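Long-range contacts in putative uncharacterized protein PH0242 (Pyrococcus horikoshii, PDB 3VU1), which is the C-terminal globular domain of an archaeal oligosaccharyltransferase-family protein, AglB, rich in beta strands and carrying a bound calcium ion: residues A[87-92]-A[215-220]; A[170-175]-A[220-225]; A[274-279]-A[328-333]; A[383-388]-A[475-480]; A[423-428]-A[438-443]. All coordinates share one frame; numbering follows the deposited sequence.

Contact 1. Residues A[87-92]-A[215-220]; sequences FIIYLN and KLAFGI
Leu216 O is hydrogen-bonded to Tyr248 OH, while Ile89 CG2 merely packs near that oxygen, 4.1 Å from Leu216 O. The rest of this interface is mostly apolar packing between the end of strand 86-90, running on into a 3-10 turn, and the last turn of helix 212-218. The CB of Ile89 is directed toward the helix: with chi1 at -68°, its CG2 lies anti to the backbone N and rests on Ala217, 4.0 Å from Ala217 CB. Its other branch touches Leu216, with Ile89 CG1 4.2 Å from Leu216 CB. Ala217 CB is doubly used, since on the side away from Ile89 it sits over the centre of the Phe218 ring. Leu91 leaves the backbone at a slant, yet its branched end swings in to meet that same corner of the helix and lies by Ala217 O. There Leu91 CG is 4.2 Å from Ala217 CB and 3.7 Å from Phe218 CE2, and the two larger side chains slide past each other in opposite directions. Gly219, with positive phi, then takes the chain out of the helix. Around this seam, helix 60-69 contributes Leu68 against Ile89 and Phe67 against Leu216, helix 228-235 contributes Phe233, and strand 245-250 lies alongside strand 86-90, with Ile246 against Leu91.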
# COMPACT_ATOMS: atom_id res chain seq x y z
N PHE A 87 3.19 -6.18 -0.52
CA PHE A 87 2.67 -5.86 0.77
C PHE A 87 1.77 -7.01 1.17
O PHE A 87 0.81 -7.35 0.46
CB PHE A 87 1.88 -4.54 0.72
CG PHE A 87 1.64 -3.96 2.08
CD1 PHE A 87 2.25 -2.78 2.45
CD2 PHE A 87 0.84 -4.63 3.01
CE1 PHE A 87 2.04 -2.25 3.72
CE2 PHE A 87 0.64 -4.10 4.28
CZ PHE A 87 1.24 -2.91 4.63
N ILE A 88 2.08 -7.60 2.32
CA ILE A 88 1.36 -8.76 2.81
C ILE A 88 0.30 -8.37 3.82
O ILE A 88 0.59 -7.74 4.85
CB ILE A 88 2.31 -9.78 3.42
CG1 ILE A 88 3.30 -10.23 2.36
CG2 ILE A 88 1.51 -10.94 3.94
CD1 ILE A 88 4.48 -11.02 2.90
N ILE A 89 -0.93 -8.74 3.52
CA ILE A 89 -2.05 -8.42 4.38
C ILE A 89 -2.49 -9.69 5.06
O ILE A 89 -2.62 -10.75 4.44
CB ILE A 89 -3.18 -7.78 3.58
CG1 ILE A 89 -2.72 -6.40 3.10
CG2 ILE A 89 -4.46 -7.71 4.40
CD1 ILE A 89 -2.61 -5.32 4.18
N TYR A 90 -2.68 -9.58 6.37
CA TYR A 90 -2.94 -10.73 7.20
C TYR A 90 -4.26 -10.51 7.91
O TYR A 90 -4.37 -9.66 8.80
CB TYR A 90 -1.78 -10.86 8.19
CG TYR A 90 -1.81 -12.10 9.06
CD1 TYR A 90 -2.34 -13.30 8.58
CD2 TYR A 90 -1.27 -12.08 10.35
CE1 TYR A 90 -2.36 -14.43 9.36
CE2 TYR A 90 -1.27 -13.21 11.14
CZ TYR A 90 -1.82 -14.39 10.64
OH TYR A 90 -1.86 -15.53 11.41
N LEU A 91 -5.29 -11.28 7.55
CA LEU A 91 -6.61 -11.11 8.17
C LEU A 91 -6.62 -11.14 9.69
O LEU A 91 -7.45 -10.50 10.32
CB LEU A 91 -7.60 -12.10 7.60
CG LEU A 91 -8.28 -11.60 6.32
CD1 LEU A 91 -7.29 -11.52 5.14
CD2 LEU A 91 -9.43 -12.52 6.00
N ASN A 92 -5.67 -11.84 10.29
CA ASN A 92 -5.63 -11.93 11.75
C ASN A 92 -5.15 -10.68 12.44
O ASN A 92 -5.27 -10.57 13.67
CB ASN A 92 -4.81 -13.13 12.16
CG ASN A 92 -5.49 -14.43 11.79
OD1 ASN A 92 -6.71 -14.47 11.73
ND2 ASN A 92 -4.70 -15.49 11.51
N LYS A 215 -10.43 -2.61 3.76
CA LYS A 215 -10.60 -2.78 2.32
C LYS A 215 -9.82 -3.98 1.80
O LYS A 215 -10.37 -4.80 1.08
CB LYS A 215 -10.14 -1.55 1.52
CG LYS A 215 -10.83 -0.22 1.76
CD LYS A 215 -10.25 0.80 0.76
CE LYS A 215 -10.66 2.24 1.07
NZ LYS A 215 -10.00 2.85 2.27
N LEU A 216 -8.53 -4.05 2.13
CA LEU A 216 -7.65 -5.05 1.54
C LEU A 216 -7.71 -6.41 2.22
O LEU A 216 -7.41 -7.42 1.59
CB LEU A 216 -6.20 -4.56 1.53
CG LEU A 216 -5.84 -3.29 0.73
CD1 LEU A 216 -4.43 -2.83 1.06
CD2 LEU A 216 -6.00 -3.45 -0.78
N ALA A 217 -8.05 -6.45 3.51
CA ALA A 217 -8.21 -7.72 4.24
C ALA A 217 -9.50 -8.45 3.84
O ALA A 217 -9.52 -9.67 3.75
CB ALA A 217 -8.19 -7.49 5.75
N PHE A 218 -10.56 -7.69 3.60
CA PHE A 218 -11.87 -8.28 3.49
C PHE A 218 -12.56 -7.95 2.19
O PHE A 218 -13.74 -8.14 2.09
CB PHE A 218 -12.72 -7.82 4.67
CG PHE A 218 -12.04 -8.01 6.00
CD1 PHE A 218 -11.75 -6.91 6.81
CD2 PHE A 218 -11.65 -9.28 6.44
CE1 PHE A 218 -11.09 -7.08 8.04
CE2 PHE A 218 -10.99 -9.46 7.67
CZ PHE A 218 -10.70 -8.35 8.46
N GLY A 219 -11.82 -7.48 1.19
CA GLY A 219 -12.43 -6.92 -0.02
C GLY A 219 -13.71 -6.11 0.23
O GLY A 219 -14.77 -6.46 -0.29
N ILE A 220 -13.64 -5.07 1.06
CA ILE A 220 -14.73 -4.12 1.23
C ILE A 220 -14.41 -2.87 0.38
O ILE A 220 -13.50 -2.11 0.70
CB ILE A 220 -14.91 -3.66 2.70
CG1 ILE A 220 -15.04 -4.83 3.66
CG2 ILE A 220 -16.10 -2.71 2.85
CD1 ILE A 220 -16.05 -5.88 3.30

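Contact 2. Residues A[170-175]-A[220-225]; sequences VAFPGN and IPTSSY
Two first torsions set up the meeting of Phe172 with Thr222: in Phe172, chi1 of -65° sends CG anti to the carbonyl carbon and the ring toward the opposing loop, while in Thr222, chi1 of 50° wedges OG1 between N and C and leaves CG2 directed at the ring's edge. The aromatic ring becomes the hub. Pro221 comes at it from the opposite direction and lays CD over one face, offset toward the rim, in a CH-pi contact 3.8 Å from Pro221 CD to the centroid of the Phe172 ring. Thr222 CG2 instead approaches near the ring plane, 3.9 Å from Phe172 CZ. Ile220 crosses at about a right angle and brings its CG2 to 3.8 Å from Phe172 CE2. Pro221 is the centre of an inverse gamma turn. The seam joins the end of strand 168-171, in the insert domain, to the loop between helices 212-218 and 228-235. Tyr195 of strand 192-196 backs both Phe172 and Ile220, and its hydroxyl is hydrogen-bonded to Thr222 OG1. Cohesion across these two segments therefore comes from dispersion and CH-pi contacts, with the threonine hydroxyl served from the neighbouring strand.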
# COMPACT_ATOMS: atom_id res chain seq x y z
N VAL A 170 -23.35 -2.21 5.80
CA VAL A 170 -23.29 -2.35 4.36
C VAL A 170 -23.09 -3.80 3.98
O VAL A 170 -22.09 -4.42 4.35
CB VAL A 170 -22.22 -1.46 3.69
CG1 VAL A 170 -22.43 -1.45 2.18
CG2 VAL A 170 -22.23 -0.03 4.22
N ALA A 171 -24.05 -4.32 3.23
CA ALA A 171 -23.99 -5.70 2.76
C ALA A 171 -23.27 -5.83 1.41
O ALA A 171 -23.51 -5.06 0.48
CB ALA A 171 -25.40 -6.26 2.67
N PHE A 172 -22.38 -6.81 1.32
CA PHE A 172 -21.73 -7.17 0.05
C PHE A 172 -21.87 -8.65 -0.30
O PHE A 172 -21.92 -9.50 0.60
CB PHE A 172 -20.27 -6.81 0.09
CG PHE A 172 -20.02 -5.34 0.20
CD1 PHE A 172 -19.98 -4.55 -0.94
CD2 PHE A 172 -19.82 -4.75 1.45
CE1 PHE A 172 -19.75 -3.19 -0.83
CE2 PHE A 172 -19.60 -3.39 1.56
CZ PHE A 172 -19.56 -2.60 0.42
N PRO A 173 -21.95 -8.97 -1.61
CA PRO A 173 -22.09 -8.05 -2.75
C PRO A 173 -23.41 -7.25 -2.75
O PRO A 173 -24.46 -7.73 -2.26
CB PRO A 173 -22.04 -8.99 -3.97
CG PRO A 173 -22.36 -10.35 -3.44
CD PRO A 173 -21.73 -10.36 -2.08
N GLY A 174 -23.34 -6.03 -3.28
CA GLY A 174 -24.49 -5.14 -3.32
C GLY A 174 -24.12 -3.69 -3.07
O GLY A 174 -24.51 -2.80 -3.83
N ASN A 175 -23.37 -3.44 -2.01
CA ASN A 175 -23.18 -2.08 -1.50
C ASN A 175 -24.50 -1.53 -0.94
O ASN A 175 -24.82 -0.35 -1.04
CB ASN A 175 -22.52 -1.12 -2.53
CG ASN A 175 -21.98 0.16 -1.89
OD1 ASN A 175 -21.35 0.13 -0.82
ND2 ASN A 175 -22.23 1.29 -2.55
N ILE A 220 -13.64 -5.07 1.06
CA ILE A 220 -14.73 -4.12 1.23
C ILE A 220 -14.41 -2.87 0.38
O ILE A 220 -13.50 -2.11 0.70
CB ILE A 220 -14.91 -3.66 2.70
CG1 ILE A 220 -15.04 -4.83 3.66
CG2 ILE A 220 -16.10 -2.71 2.85
CD1 ILE A 220 -16.05 -5.88 3.30
N PRO A 221 -15.17 -2.64 -0.69
CA PRO A 221 -14.77 -1.48 -1.48
C PRO A 221 -15.37 -0.16 -0.97
O PRO A 221 -15.95 0.58 -1.74
CB PRO A 221 -15.32 -1.82 -2.88
CG PRO A 221 -16.51 -2.69 -2.61
CD PRO A 221 -16.34 -3.33 -1.26
N THR A 222 -15.25 0.15 0.30
CA THR A 222 -15.75 1.44 0.75
C THR A 222 -14.64 2.38 1.15
O THR A 222 -13.58 1.97 1.66
CB THR A 222 -16.68 1.35 1.96
OG1 THR A 222 -16.04 0.55 2.98
CG2 THR A 222 -18.05 0.80 1.55
N SER A 223 -14.95 3.66 0.96
CA SER A 223 -14.11 4.76 1.32
C SER A 223 -15.04 5.93 1.63
O SER A 223 -16.09 6.07 1.02
CB SER A 223 -13.20 5.08 0.15
OG SER A 223 -12.30 6.09 0.47
N SER A 224 -14.68 6.75 2.60
CA SER A 224 -15.35 8.03 2.77
C SER A 224 -15.10 8.95 1.56
O SER A 224 -15.76 9.97 1.40
CB SER A 224 -14.88 8.70 4.05
OG SER A 224 -15.04 7.81 5.16
N TYR A 225 -14.16 8.58 0.69
CA TYR A 225 -13.69 9.48 -0.35
C TYR A 225 -14.05 8.90 -1.70
O TYR A 225 -14.08 7.69 -1.88
CB TYR A 225 -12.18 9.79 -0.20
CG TYR A 225 -11.88 10.28 1.19
CD1 TYR A 225 -12.09 11.61 1.54
CD2 TYR A 225 -11.47 9.39 2.20
CE1 TYR A 225 -11.86 12.07 2.84
CE2 TYR A 225 -11.24 9.82 3.50
CZ TYR A 225 -11.44 11.17 3.82
OH TYR A 225 -11.20 11.62 5.11

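Contact 3. Residues A[274-279]-A[328-333]; sequences PGKHTL and NVTLPT
Gly275 and Leu331 form one hydrogen-bonded pair of an antiparallel ladder, in which strand 325-331 is one of the two outermost strands, within this chain, of a four-stranded sheet. Gly275 N reaches Leu331 O at 2.9 Å, and the return bond from Leu331 N to Gly275 O spans 3.1 Å, its donor standing well above the carbonyl plane. His277 and Val329 repeat the pattern two residues on, with His277 N 2.9 Å from Val329 O. Between these pairs lies the non-hydrogen-bonded couple Lys276 and Thr330, whose side chains cross obliquely on the more exposed face. The other face carries His277, Val329 and Leu331: Leu331 CD1 touches His277 CD2 at 3.9 Å, the two side chains crossing at about a right angle, and Leu279 CD1 packs on Val329 CG1. The next shell fixes the imidazole. His277 NE2 is hydrogen-bonded to Ser273 O and His277 ND1 to Asp260 OD2, so both ring nitrogens are engaged and the ring's rotation is set; the nearby carboxylate could favour the protonated form. Leu272 backs His277, Leu279 and Leu331, while Tyr337 of strand 336-356 lies against Pro274 and Leu331. Beyond the last pair the proline ring still follows the partner chain, crossing Thr333 at about a right angle with Pro274 CG 3.7 Å from Thr333 CG2.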
# COMPACT_ATOMS: atom_id res chain seq x y z
N PRO A 274 -6.20 -5.91 -31.30
CA PRO A 274 -5.13 -5.20 -32.06
C PRO A 274 -5.79 -4.18 -33.01
O PRO A 274 -6.97 -4.31 -33.28
CB PRO A 274 -4.47 -6.32 -32.87
CG PRO A 274 -4.89 -7.61 -32.20
CD PRO A 274 -6.21 -7.37 -31.54
N GLY A 275 -5.04 -3.20 -33.50
CA GLY A 275 -5.58 -2.14 -34.34
C GLY A 275 -5.54 -0.81 -33.60
O GLY A 275 -5.06 -0.74 -32.45
N LYS A 276 -6.06 0.25 -34.24
CA LYS A 276 -6.07 1.61 -33.66
C LYS A 276 -7.08 1.77 -32.54
O LYS A 276 -8.19 1.24 -32.61
CB LYS A 276 -6.32 2.68 -34.72
CG LYS A 276 -5.12 2.88 -35.62
CD LYS A 276 -5.32 3.93 -36.70
CE LYS A 276 -4.16 3.82 -37.70
NZ LYS A 276 -4.03 5.04 -38.56
N HIS A 277 -6.70 2.50 -31.50
CA HIS A 277 -7.61 2.84 -30.45
C HIS A 277 -7.38 4.24 -29.97
O HIS A 277 -6.26 4.77 -30.03
CB HIS A 277 -7.42 1.90 -29.26
CG HIS A 277 -7.84 0.47 -29.50
ND1 HIS A 277 -9.09 0.02 -29.17
CD2 HIS A 277 -7.13 -0.63 -29.99
CE1 HIS A 277 -9.17 -1.31 -29.44
NE2 HIS A 277 -7.97 -1.71 -29.94
N THR A 278 -8.44 4.85 -29.48
CA THR A 278 -8.28 6.05 -28.71
C THR A 278 -8.75 5.69 -27.32
O THR A 278 -9.89 5.25 -27.13
CB THR A 278 -9.04 7.22 -29.33
OG1 THR A 278 -8.32 7.65 -30.47
CG2 THR A 278 -9.13 8.41 -28.37
N LEU A 279 -7.86 5.87 -26.35
CA LEU A 279 -8.09 5.38 -24.99
C LEU A 279 -8.04 6.52 -24.01
O LEU A 279 -7.25 7.48 -24.17
CB LEU A 279 -7.03 4.34 -24.63
CG LEU A 279 -6.87 3.12 -25.54
CD1 LEU A 279 -5.65 2.33 -25.10
CD2 LEU A 279 -8.12 2.25 -25.51
N ASN A 328 -3.55 7.79 -28.22
CA ASN A 328 -3.84 7.07 -29.47
C ASN A 328 -2.77 6.04 -29.75
O ASN A 328 -1.60 6.36 -29.79
CB ASN A 328 -3.91 8.05 -30.64
CG ASN A 328 -5.22 8.77 -30.68
OD1 ASN A 328 -5.35 9.84 -30.10
ND2 ASN A 328 -6.22 8.17 -31.31
N VAL A 329 -3.17 4.80 -29.97
CA VAL A 329 -2.19 3.74 -30.10
C VAL A 329 -2.60 2.71 -31.14
O VAL A 329 -3.77 2.36 -31.27
CB VAL A 329 -1.91 3.08 -28.71
CG1 VAL A 329 -3.16 2.38 -28.13
CG2 VAL A 329 -0.72 2.13 -28.79
N THR A 330 -1.62 2.22 -31.89
CA THR A 330 -1.85 1.07 -32.74
C THR A 330 -1.23 -0.14 -32.05
O THR A 330 -0.00 -0.27 -32.00
CB THR A 330 -1.25 1.24 -34.14
OG1 THR A 330 -1.68 2.49 -34.71
CG2 THR A 330 -1.69 0.09 -35.04
N LEU A 331 -2.08 -1.01 -31.51
CA LEU A 331 -1.63 -2.22 -30.84
C LEU A 331 -1.42 -3.38 -31.82
O LEU A 331 -2.37 -3.81 -32.46
CB LEU A 331 -2.66 -2.66 -29.79
CG LEU A 331 -3.16 -1.62 -28.79
CD1 LEU A 331 -4.23 -2.26 -27.94
CD2 LEU A 331 -2.03 -1.11 -27.91
N PRO A 332 -0.19 -3.93 -31.90
CA PRO A 332 0.02 -5.09 -32.74
C PRO A 332 -0.64 -6.29 -32.11
O PRO A 332 -1.01 -6.24 -30.93
CB PRO A 332 1.53 -5.30 -32.67
CG PRO A 332 1.92 -4.78 -31.32
CD PRO A 332 0.99 -3.62 -31.06
N THR A 333 -0.78 -7.36 -32.88
CA THR A 333 -1.35 -8.61 -32.37
C THR A 333 -0.35 -9.18 -31.35
O THR A 333 0.85 -9.10 -31.57
CB THR A 333 -1.59 -9.63 -33.52
OG1 THR A 333 -0.34 -9.87 -34.13
CG2 THR A 333 -2.52 -9.07 -34.61

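Contact 4. Residues A[383-388]-A[475-480]; sequences KEYTAD and FIVEKE
Val477 fits against Tyr385 and Ala387 where strands 385-401 and 464-487 start to run together as antiparallel neighbours of a large antiparallel sheet that branches or curls; the two short segments lie at 136°, well splayed from strict antiparallel. Val477 uses both branches. With chi1 at -61°, CG1 lies anti to the carbonyl carbon and touches both partners, 3.5 Å from Tyr385 CB and near the methyl of Ala387. Its CG2 meets the aromatic ring instead, 3.6 Å from Tyr385 CD2, and the two side chains cross at about a right angle. The phenol ring also has Glu478 O at its edge, near the ring plane. Val347 of strand 336-356 backs both Tyr385 and Val477. Asp388 supplies the backbone half of the contact. In a hydrogen-bonded pair, Asp388 N gives to Ile476 O at 2.9 Å and Ile476 N gives to Asp388 O at 2.8 Å, each donor lying in the carbonyl plane. The carboxylate of Asp388 turns elsewhere, OD2 taking a hydrogen bond from Gly428 N. Toward the splayed end a salt bridge takes over: Glu480 OE2 is hydrogen-bonded to Tyr298 OH, while Lys383 NZ comes down on Glu480 OE1 from above the carboxylate plane, 50° out of it, at 3.1 Å.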
# COMPACT_ATOMS: atom_id res chain seq x y z
N LYS A 383 17.94 -5.64 -13.57
CA LYS A 383 18.37 -5.35 -14.95
C LYS A 383 19.45 -4.26 -14.99
O LYS A 383 19.78 -3.65 -13.97
CB LYS A 383 17.15 -5.02 -15.85
CG LYS A 383 16.20 -3.94 -15.33
CD LYS A 383 14.78 -4.06 -15.90
CE LYS A 383 14.65 -3.57 -17.34
NZ LYS A 383 14.93 -2.11 -17.57
N GLU A 384 20.01 -4.02 -16.17
CA GLU A 384 21.03 -2.98 -16.27
C GLU A 384 20.42 -1.58 -16.23
O GLU A 384 19.33 -1.37 -16.73
CB GLU A 384 21.89 -3.17 -17.51
CG GLU A 384 21.27 -2.62 -18.78
CD GLU A 384 22.27 -2.47 -19.91
OE1 GLU A 384 23.28 -3.20 -19.88
OE2 GLU A 384 22.05 -1.62 -20.81
N TYR A 385 21.11 -0.63 -15.62
CA TYR A 385 20.61 0.72 -15.56
C TYR A 385 21.81 1.62 -15.63
O TYR A 385 22.95 1.17 -15.47
CB TYR A 385 19.91 1.03 -14.23
CG TYR A 385 18.62 0.31 -13.94
CD1 TYR A 385 18.62 -0.81 -13.10
CD2 TYR A 385 17.40 0.77 -14.45
CE1 TYR A 385 17.44 -1.47 -12.80
CE2 TYR A 385 16.21 0.10 -14.16
CZ TYR A 385 16.24 -1.02 -13.33
OH TYR A 385 15.09 -1.69 -13.00
N THR A 386 21.52 2.90 -15.84
CA THR A 386 22.47 3.94 -15.56
C THR A 386 21.90 4.77 -14.42
O THR A 386 20.86 5.41 -14.55
CB THR A 386 22.78 4.73 -16.84
OG1 THR A 386 23.47 3.85 -17.72
CG2 THR A 386 23.65 5.99 -16.55
N ALA A 387 22.59 4.73 -13.29
CA ALA A 387 22.09 5.35 -12.07
C ALA A 387 22.90 6.56 -11.65
O ALA A 387 24.05 6.71 -12.01
CB ALA A 387 22.07 4.33 -10.94
N ASP A 388 22.25 7.43 -10.91
CA ASP A 388 22.89 8.43 -10.09
C ASP A 388 22.80 7.92 -8.64
O ASP A 388 21.83 7.24 -8.28
CB ASP A 388 22.19 9.77 -10.25
CG ASP A 388 22.36 10.36 -11.65
OD1 ASP A 388 21.71 11.40 -11.93
OD2 ASP A 388 23.14 9.78 -12.46
N PHE A 475 19.96 4.78 -5.28
CA PHE A 475 20.30 4.79 -6.69
C PHE A 475 19.10 5.21 -7.50
O PHE A 475 18.09 4.52 -7.48
CB PHE A 475 20.77 3.41 -7.13
CG PHE A 475 22.07 3.02 -6.54
CD1 PHE A 475 22.15 2.47 -5.25
CD2 PHE A 475 23.26 3.19 -7.26
CE1 PHE A 475 23.38 2.09 -4.70
CE2 PHE A 475 24.50 2.83 -6.71
CZ PHE A 475 24.55 2.28 -5.43
N ILE A 476 19.20 6.35 -8.20
CA ILE A 476 18.11 6.87 -9.03
C ILE A 476 18.32 6.56 -10.51
O ILE A 476 19.38 6.84 -11.05
CB ILE A 476 17.90 8.39 -8.84
CG1 ILE A 476 17.61 8.72 -7.38
CG2 ILE A 476 16.76 8.89 -9.73
CD1 ILE A 476 16.52 7.89 -6.77
N VAL A 477 17.31 5.98 -11.15
CA VAL A 477 17.36 5.60 -12.56
C VAL A 477 16.04 5.96 -13.21
O VAL A 477 15.07 6.28 -12.49
CB VAL A 477 17.58 4.09 -12.71
CG1 VAL A 477 18.89 3.66 -12.09
CG2 VAL A 477 16.42 3.31 -12.10
N GLU A 478 15.98 5.93 -14.55
CA GLU A 478 14.68 5.89 -15.26
C GLU A 478 14.16 4.50 -15.01
O GLU A 478 14.78 3.52 -15.42
CB GLU A 478 14.80 6.10 -16.77
CG GLU A 478 14.60 7.54 -17.23
CD GLU A 478 13.15 8.02 -17.27
OE1 GLU A 478 12.83 8.98 -16.54
OE2 GLU A 478 12.34 7.48 -18.06
N LYS A 479 13.05 4.44 -14.29
CA LYS A 479 12.52 3.17 -13.84
C LYS A 479 11.21 2.94 -14.58
O LYS A 479 10.48 3.91 -14.86
CB LYS A 479 12.31 3.24 -12.32
CG LYS A 479 12.09 1.91 -11.62
CD LYS A 479 11.76 2.12 -10.15
CE LYS A 479 11.61 0.77 -9.47
NZ LYS A 479 11.23 0.90 -8.04
N GLU A 480 10.93 1.67 -14.90
CA GLU A 480 9.66 1.26 -15.48
C GLU A 480 8.67 0.81 -14.42
O GLU A 480 8.99 0.01 -13.57
CB GLU A 480 9.87 0.12 -16.44
CG GLU A 480 10.70 0.47 -17.66
CD GLU A 480 11.28 -0.78 -18.29
OE1 GLU A 480 11.88 -1.58 -17.53
OE2 GLU A 480 11.14 -0.97 -19.52

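Contact 5. Residues A[423-428]-A[438-443]; sequences TKLKEG and IVVNAE
Leu425 and Val440 meet across the two strands, their side chains crossing at about a right angle, with Leu425 CD1 4.1 Å from Val440 CG2. The second leucine methyl reaches further along the opposing strand, to Ala442, where Leu425 CD2 is 3.9 Å from Ala442 CB. Lys426 comes at Val440 obliquely. Its CG starts anti to the backbone N (chi1 -178°), but the chain then bends at each later torsion, and the folded end brings Lys426 NZ to 3.6 Å from Val440 CG1. Successive residues Leu425 and Lys426 both turn toward strand 434-443, consistent with a classic beta bulge opposite Leu389 of strand 385-401, to which both are backbone-bonded. The facing strand 434-443 has its backbone partners elsewhere, in strand 372-381, so the two segments meet through side chains, with axes 7.3 Å apart at closest approach. Leu375 of that strand and Leu389 and Leu391 of strand 385-401 also touch Leu425. Toward the start of segment 423-428, Thr423 points toward the other segment and rests its methyl near the chain, Thr423 CG2 lying 3.8 Å from Glu443 O. On the bulged segment itself, Lys424 NZ forms a salt bridge with Glu427 OE2 at 2.9 Å, meeting the carboxylate on its anti side and somewhat out of its plane.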
# COMPACT_ATOMS: atom_id res chain seq x y z
N THR A 423 22.66 15.07 -0.93
CA THR A 423 23.74 15.35 -1.85
C THR A 423 23.84 14.24 -2.89
O THR A 423 23.52 13.08 -2.60
CB THR A 423 25.09 15.47 -1.12
OG1 THR A 423 26.09 15.87 -2.06
CG2 THR A 423 25.54 14.13 -0.50
N LYS A 424 24.31 14.61 -4.08
CA LYS A 424 24.53 13.68 -5.17
C LYS A 424 25.96 13.21 -5.06
O LYS A 424 26.83 14.02 -4.85
CB LYS A 424 24.34 14.42 -6.49
CG LYS A 424 24.08 13.54 -7.69
CD LYS A 424 23.59 14.44 -8.81
CE LYS A 424 23.13 13.66 -10.01
NZ LYS A 424 22.87 14.57 -11.15
N LEU A 425 26.20 11.91 -5.16
CA LEU A 425 27.56 11.41 -4.95
C LEU A 425 28.27 11.04 -6.23
O LEU A 425 29.50 11.06 -6.27
CB LEU A 425 27.58 10.20 -4.01
CG LEU A 425 27.16 10.29 -2.54
CD1 LEU A 425 27.29 8.91 -1.91
CD2 LEU A 425 27.97 11.31 -1.77
N LYS A 426 27.51 10.68 -7.26
CA LYS A 426 28.10 10.24 -8.53
C LYS A 426 27.02 10.19 -9.61
O LYS A 426 25.91 9.73 -9.35
CB LYS A 426 28.75 8.85 -8.36
CG LYS A 426 29.44 8.29 -9.60
CD LYS A 426 30.78 8.95 -9.89
CE LYS A 426 31.81 7.92 -10.35
NZ LYS A 426 32.06 6.91 -9.28
N GLU A 427 27.35 10.68 -10.80
CA GLU A 427 26.47 10.58 -11.95
C GLU A 427 26.90 9.37 -12.76
O GLU A 427 28.04 8.94 -12.67
CB GLU A 427 26.59 11.81 -12.84
CG GLU A 427 26.00 13.07 -12.25
CD GLU A 427 25.87 14.20 -13.26
OE1 GLU A 427 26.50 14.14 -14.35
OE2 GLU A 427 25.12 15.17 -12.96
N GLY A 428 25.97 8.80 -13.52
CA GLY A 428 26.28 7.81 -14.55
C GLY A 428 26.98 6.55 -14.14
O GLY A 428 27.84 6.07 -14.86
N ILE A 438 30.45 -0.83 -5.52
CA ILE A 438 30.50 0.61 -5.73
C ILE A 438 31.40 1.28 -4.70
O ILE A 438 31.28 1.02 -3.49
CB ILE A 438 29.08 1.24 -5.77
CG1 ILE A 438 28.53 1.21 -7.20
CG2 ILE A 438 29.09 2.69 -5.33
CD1 ILE A 438 27.78 -0.05 -7.53
N VAL A 439 32.30 2.14 -5.20
CA VAL A 439 33.24 2.87 -4.37
C VAL A 439 33.24 4.36 -4.74
O VAL A 439 33.40 4.70 -5.91
CB VAL A 439 34.67 2.29 -4.49
CG1 VAL A 439 35.56 2.91 -3.42
CG2 VAL A 439 34.66 0.76 -4.37
N VAL A 440 33.06 5.23 -3.75
CA VAL A 440 32.94 6.68 -4.00
C VAL A 440 33.37 7.47 -2.77
O VAL A 440 33.33 6.94 -1.65
CB VAL A 440 31.50 7.13 -4.42
CG1 VAL A 440 31.12 6.61 -5.80
CG2 VAL A 440 30.45 6.74 -3.38
N ASN A 441 33.77 8.72 -3.00
CA ASN A 441 34.05 9.67 -1.91
C ASN A 441 32.77 10.38 -1.50
O ASN A 441 32.00 10.85 -2.35
CB ASN A 441 35.09 10.72 -2.32
CG ASN A 441 36.51 10.15 -2.38
OD1 ASN A 441 36.84 9.13 -1.76
ND2 ASN A 441 37.37 10.84 -3.13
N ALA A 442 32.54 10.47 -0.19
CA ALA A 442 31.27 10.98 0.31
C ALA A 442 31.41 12.12 1.31
O ALA A 442 32.12 12.00 2.31
CB ALA A 442 30.45 9.84 0.90
N GLU A 443 30.69 13.21 1.06
CA GLU A 443 30.71 14.39 1.92
C GLU A 443 29.31 14.69 2.49
O GLU A 443 28.38 15.06 1.77
CB GLU A 443 31.18 15.57 1.08
CG GLU A 443 32.24 16.49 1.67
CD GLU A 443 32.89 17.34 0.57
OE1 GLU A 443 34.10 17.17 0.28
OE2 GLU A 443 32.18 18.17 -0.06

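Contacts 1 and 2 are consecutive steps of one path: they share Ile220, their centres are 15 Å apart, and together they tie strand 86-90 to the insert domain by way of helix 212-218 and the loop after it. Contacts 4 and 5, also 15 Å apart between centres, meet at Asp388 and Gly428 and belong to the same sheet. That pair lies on the other side of the chain's centre from contact 2. Contact 3 stands apart, its centre 29 Å from that of contact 4, but strand 275-285 runs on from it to Ala285, which binds the calcium ion with Glu76, His319 and Glu322. The side chain of Leu216 in contact 1 is about 14 Å from that ion.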